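Local coordinates for phosphotriesterase, putative (PDB 4J35), which probably hydrolyses lactones at a two-metal centre and has been engineered toward breakdown of organophosphates, at residues Asp149-Thr152 with Pro153-Leu157; Phe109-Leu113 with Gly114-Ser118. The protein carries 7 engineered substitutions. All coordinates share one frame; numbering follows the deposited sequence.

From the N terminus, the chain first reaches interaction 2, where helix 105-113 ends, turns at Gly-114 and restarts as helix 116-129. Interaction 1 comes later, where the loop after helix 116-129 enters helix 153-169 of the TIM barrel. Both are turns closed between adjoining segments, so they follow in series, neither nested nor crossed. Their centres lie about 14 Å apart, on the same side of the chain's centre. They touch directly: Leu-157 CD1 packs on Ala-111 CB at 3.8 Å, and Leu-157 O lies 3.7 Å from Glu-117 CG. The first turn of helix 153-169 thus rests against the junction of helices 105-113 and 116-129.

Interaction 1. Residues Asp149-Thr152 with Pro153-Leu157; sequences DAIT and PYEQL
Thr-152 sits at the N-cap of helix 153-169, and its carbonyl O accepts from Gln-156 N at 2.8 Å across the first turn. Ahead of it the loop runs extended through Ala-150 and Ile-151 before Pro-153 turns the chain into the helix. Thr-152 and Glu-155 form a capping box. With OG1 set between the backbone N and the carbonyl carbon (chi1 73°), the threonine receives Glu-155 N at 3.2 Å in a nearly straight bond. In return, Glu-155 OE1 takes Thr-152 N at 2.9 Å, met from above the carboxylate plane. Its other oxygen, OE2, is bonded to Ser-147 OG and Glu-99 N. Gln-156 adds a fourth hydrogen bond: NE2 reaches back to Ile-151 O at 3.0 Å, while its CG lies 3.6 Å from Ile-151 CG2. Cutting Glu-155 back to an alanine would probably leave the amides of Thr-152 and Glu-99 and the hydroxyl of Ser-147 without their shared carboxylate, and the loop freer to shift. The buried carboxylate thus joins three loop positions to the helix start, its side chain about 8 Å from that of the metal ligand His-176, and the neighbouring amide N-H groups would be expected to favour its charged form.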
loop_
_atom_site.group_PDB
_atom_site.type_symbol
_atom_site.label_atom_id
_atom_site.label_comp_id
_atom_site.label_asym_id
_atom_site.label_seq_id
_atom_site.Cartn_x
_atom_site.Cartn_y
_atom_site.Cartn_z
ATOM N N ASP A 149 11.068 -15.133 4.738
ATOM C CA ASP A 149 12.360 -15.588 5.236
ATOM C C ASP A 149 13.539 -14.879 4.581
ATOM O O ASP A 149 14.675 -15.011 5.043
ATOM C CB ASP A 149 12.476 -17.107 5.089
ATOM C CG ASP A 149 11.446 -17.844 5.926
ATOM O OD1 ASP A 149 10.956 -17.250 6.913
ATOM O OD2 ASP A 149 11.123 -19.009 5.599
ATOM N N ALA A 150 13.279 -14.122 3.518
ATOM C CA ALA A 150 14.336 -13.339 2.886
ATOM C C ALA A 150 13.780 -12.480 1.771
ATOM O O ALA A 150 12.677 -12.712 1.297
ATOM C CB ALA A 150 15.433 -14.261 2.328
ATOM N N ILE A 151 14.552 -11.487 1.349
ATOM C CA ILE A 151 14.276 -10.813 0.092
ATOM C C ILE A 151 14.970 -11.654 -0.986
ATOM O O ILE A 151 16.191 -11.578 -1.155
ATOM C CB ILE A 151 14.805 -9.361 0.075
ATOM C CG1 ILE A 151 14.306 -8.583 1.297
ATOM C CG2 ILE A 151 14.344 -8.661 -1.187
ATOM C CD1 ILE A 151 14.813 -7.131 1.329
ATOM N N THR A 152 14.199 -12.472 -1.701
ATOM C CA THR A 152 14.803 -13.466 -2.612
ATOM C C THR A 152 15.518 -12.809 -3.793
ATOM O O THR A 152 15.244 -11.664 -4.124
ATOM C CB THR A 152 13.750 -14.444 -3.153
ATOM O OG1 THR A 152 12.928 -13.778 -4.117
ATOM C CG2 THR A 152 12.898 -14.998 -2.038
ATOM N N PRO A 153 16.446 -13.534 -4.444
ATOM C CA PRO A 153 17.164 -12.934 -5.575
ATOM C C PRO A 153 16.225 -12.415 -6.680
ATOM O O PRO A 153 16.473 -11.363 -7.272
ATOM C CB PRO A 153 18.045 -14.082 -6.083
ATOM C CG PRO A 153 17.468 -15.326 -5.471
ATOM C CD PRO A 153 16.898 -14.907 -4.171
ATOM N N TYR A 154 15.173 -13.155 -6.952
ATOM C CA TYR A 154 14.115 -12.700 -7.839
ATOM C C TYR A 154 13.432 -11.387 -7.389
ATOM O O TYR A 154 13.276 -10.453 -8.163
ATOM C CB TYR A 154 13.060 -13.771 -7.922
ATOM C CG TYR A 154 11.948 -13.384 -8.833
ATOM C CD1 TYR A 154 12.203 -13.054 -10.152
ATOM C CD2 TYR A 154 10.654 -13.350 -8.387
ATOM C CE1 TYR A 154 11.188 -12.698 -10.995
ATOM C CE2 TYR A 154 9.626 -12.992 -9.221
ATOM C CZ TYR A 154 9.905 -12.692 -10.533
ATOM O OH TYR A 154 8.894 -12.323 -11.372
ATOM N N GLU A 155 12.986 -11.343 -6.152
ATOM C CA GLU A 155 12.454 -10.103 -5.580
ATOM C C GLU A 155 13.482 -8.965 -5.673
ATOM O O GLU A 155 13.129 -7.812 -5.891
ATOM C CB GLU A 155 12.028 -10.362 -4.143
ATOM C CG GLU A 155 10.684 -11.088 -4.045
ATOM C CD GLU A 155 10.534 -11.905 -2.772
ATOM O OE1 GLU A 155 11.397 -11.777 -1.880
ATOM O OE2 GLU A 155 9.540 -12.660 -2.656
ATOM N N GLN A 156 14.766 -9.270 -5.567
ATOM C CA GLN A 156 15.739 -8.191 -5.559
ATOM C C GLN A 156 15.853 -7.505 -6.911
ATOM O O GLN A 156 16.244 -6.345 -7.004
ATOM C CB GLN A 156 17.089 -8.677 -5.053
ATOM C CG GLN A 156 17.042 -8.984 -3.565
ATOM C CD GLN A 156 18.419 -9.170 -2.993
ATOM O OE1 GLN A 156 19.323 -8.383 -3.274
ATOM N NE2 GLN A 156 18.597 -10.224 -2.203
ATOM N N LEU A 157 15.477 -8.213 -7.960
ATOM C CA LEU A 157 15.465 -7.613 -9.282
ATOM C C LEU A 157 14.622 -6.356 -9.215
ATOM O O LEU A 157 15.003 -5.334 -9.769
ATOM C CB LEU A 157 14.856 -8.584 -10.302
ATOM C CG LEU A 157 15.638 -9.899 -10.484
ATOM C CD1 LEU A 157 14.789 -10.906 -11.224
ATOM C CD2 LEU A 157 16.924 -9.661 -11.227
#

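Interaction 2. Residues Phe109-Leu113 with Gly114-Ser118; sequences FRASL and GDAES
Gly-114 meets Arg-110 where helix 105-113 runs out: Gly-114 N donates to Arg-110 O at 2.9 Å, with the N-H bent to 136° at the hydrogen. The same carbonyl also takes Leu-113 N, so two amides grip one oxygen in the last turn. Gly-114 is the first residue to leave helical geometry, and its extended backbone carries the chain off the helix. Its own carbonyl O comes within 3.1 Å of Ala-111 O, an approach of two acceptors that brings no bond.

Ala-116 is the second centre of the contact, and Ala-111 the third. The CB of Ala-116 points back toward the helix just left and rests 3.4 Å from Ala-111 CA and 3.6 Å from Ala-111 CB, a methyl laid on the backbone and methyl of one residue. With only methyl groups on Ala-111 and Ala-116, the two helix ends can probably come this close. Ala-116 is buried, although the turn as a whole lies at the surface, away from the metal centre.

The motif is a tight helix-to-helix connection, with Asp-115 at the centre of an inverse gamma turn and at the N-cap of helix 116-129. Its CG lies anti to the backbone N (chi1 -166°), an orientation that brings the carboxylate alongside the first helical turn. OD1 accepts from Ser-118 N at 3.2 Å, and OD2 from Ser-118 OG at 2.7 Å; each donor comes from above the carboxylate plane. Both oxygens therefore hold the same serine, which limits rotation of the cap.

On helix 105-113, Ser-112 OG donates to Phe-109 O at 2.6 Å, in the carbonyl plane and on a lone pair. The guanidinium group of Arg-110 reaches across to helix 116-129, where NE forms a salt bridge with Glu-119.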
loop_
_atom_site.group_PDB
_atom_site.type_symbol
_atom_site.label_atom_id
_atom_site.label_comp_id
_atom_site.label_asym_id
_atom_site.label_seq_id
_atom_site.Cartn_x
_atom_site.Cartn_y
_atom_site.Cartn_z
ATOM N N PHE A 109 11.249 -16.423 -15.550
ATOM C CA PHE A 109 11.714 -17.030 -16.802
ATOM C C PHE A 109 12.592 -16.016 -17.564
ATOM O O PHE A 109 13.706 -16.328 -17.969
ATOM C CB PHE A 109 10.509 -17.442 -17.648
ATOM C CG PHE A 109 10.876 -18.122 -18.927
ATOM C CD1 PHE A 109 11.447 -19.391 -18.913
ATOM C CD2 PHE A 109 10.637 -17.507 -20.148
ATOM C CE1 PHE A 109 11.790 -20.031 -20.104
ATOM C CE2 PHE A 109 10.971 -18.139 -21.331
ATOM C CZ PHE A 109 11.556 -19.402 -21.308
ATOM N N ARG A 110 12.093 -14.791 -17.729
ATOM C CA ARG A 110 12.862 -13.751 -18.417
ATOM C C ARG A 110 14.211 -13.522 -17.746
ATOM O O ARG A 110 15.239 -13.391 -18.424
ATOM C CB ARG A 110 12.087 -12.441 -18.482
ATOM C CG ARG A 110 10.783 -12.527 -19.260
ATOM C CD ARG A 110 10.194 -11.136 -19.485
ATOM N NE ARG A 110 10.934 -10.435 -20.540
ATOM C CZ ARG A 110 10.603 -10.449 -21.827
ATOM N NH1 ARG A 110 9.528 -11.102 -22.237
ATOM N NH2 ARG A 110 11.361 -9.818 -22.718
ATOM N N ALA A 111 14.216 -13.495 -16.419
ATOM C CA ALA A 111 15.456 -13.326 -15.669
ATOM C C ALA A 111 16.474 -14.405 -16.022
ATOM O O ALA A 111 17.676 -14.133 -16.144
ATOM C CB ALA A 111 15.155 -13.332 -14.163
ATOM N N SER A 112 15.996 -15.626 -16.204
ATOM C CA SER A 112 16.873 -16.748 -16.563
ATOM C C SER A 112 17.484 -16.600 -17.960
ATOM O O SER A 112 18.541 -17.158 -18.229
ATOM C CB SER A 112 16.112 -18.086 -16.455
ATOM O OG SER A 112 15.319 -18.342 -17.605
ATOM N N LEU A 113 16.842 -15.828 -18.834
ATOM C CA LEU A 113 17.302 -15.706 -20.217
ATOM C C LEU A 113 17.949 -14.362 -20.572
ATOM O O LEU A 113 18.569 -14.243 -21.634
ATOM C CB LEU A 113 16.150 -15.972 -21.177
ATOM C CG LEU A 113 15.638 -17.412 -21.222
ATOM C CD1 LEU A 113 14.405 -17.507 -22.105
ATOM C CD2 LEU A 113 16.720 -18.346 -21.732
ATOM N N GLY A 114 17.801 -13.349 -19.714
ATOM C CA GLY A 114 18.435 -12.067 -19.974
ATOM C C GLY A 114 18.363 -11.093 -18.810
ATOM O O GLY A 114 18.269 -11.494 -17.645
ATOM N N ASP A 115 18.422 -9.805 -19.140
ATOM C CA ASP A 115 18.492 -8.736 -18.146
ATOM C C ASP A 115 17.099 -8.322 -17.696
ATOM O O ASP A 115 16.586 -7.285 -18.124
ATOM C CB ASP A 115 19.193 -7.518 -18.744
ATOM C CG ASP A 115 19.602 -6.495 -17.694
ATOM O OD1 ASP A 115 19.241 -6.649 -16.506
ATOM O OD2 ASP A 115 20.299 -5.529 -18.065
ATOM N N ALA A 116 16.497 -9.130 -16.835
ATOM C CA ALA A 116 15.161 -8.832 -16.319
ATOM C C ALA A 116 15.139 -7.540 -15.489
ATOM O O ALA A 116 14.146 -6.812 -15.500
ATOM C CB ALA A 116 14.645 -9.999 -15.502
ATOM N N GLU A 117 16.218 -7.238 -14.769
ATOM C CA GLU A 117 16.226 -6.001 -13.974
ATOM C C GLU A 117 15.970 -4.794 -14.869
ATOM O O GLU A 117 15.140 -3.930 -14.567
ATOM C CB GLU A 117 17.549 -5.817 -13.231
ATOM C CG GLU A 117 17.564 -4.587 -12.323
ATOM C CD GLU A 117 18.966 -4.262 -11.781
ATOM O OE1 GLU A 117 19.647 -5.186 -11.303
ATOM O OE2 GLU A 117 19.339 -3.074 -11.775
ATOM N N SER A 118 16.691 -4.719 -15.977
ATOM C CA SER A 118 16.509 -3.608 -16.900
ATOM C C SER A 118 15.112 -3.608 -17.527
ATOM O O SER A 118 14.554 -2.544 -17.779
ATOM C CB SER A 118 17.591 -3.622 -17.977
ATOM O OG SER A 118 18.847 -3.315 -17.383
#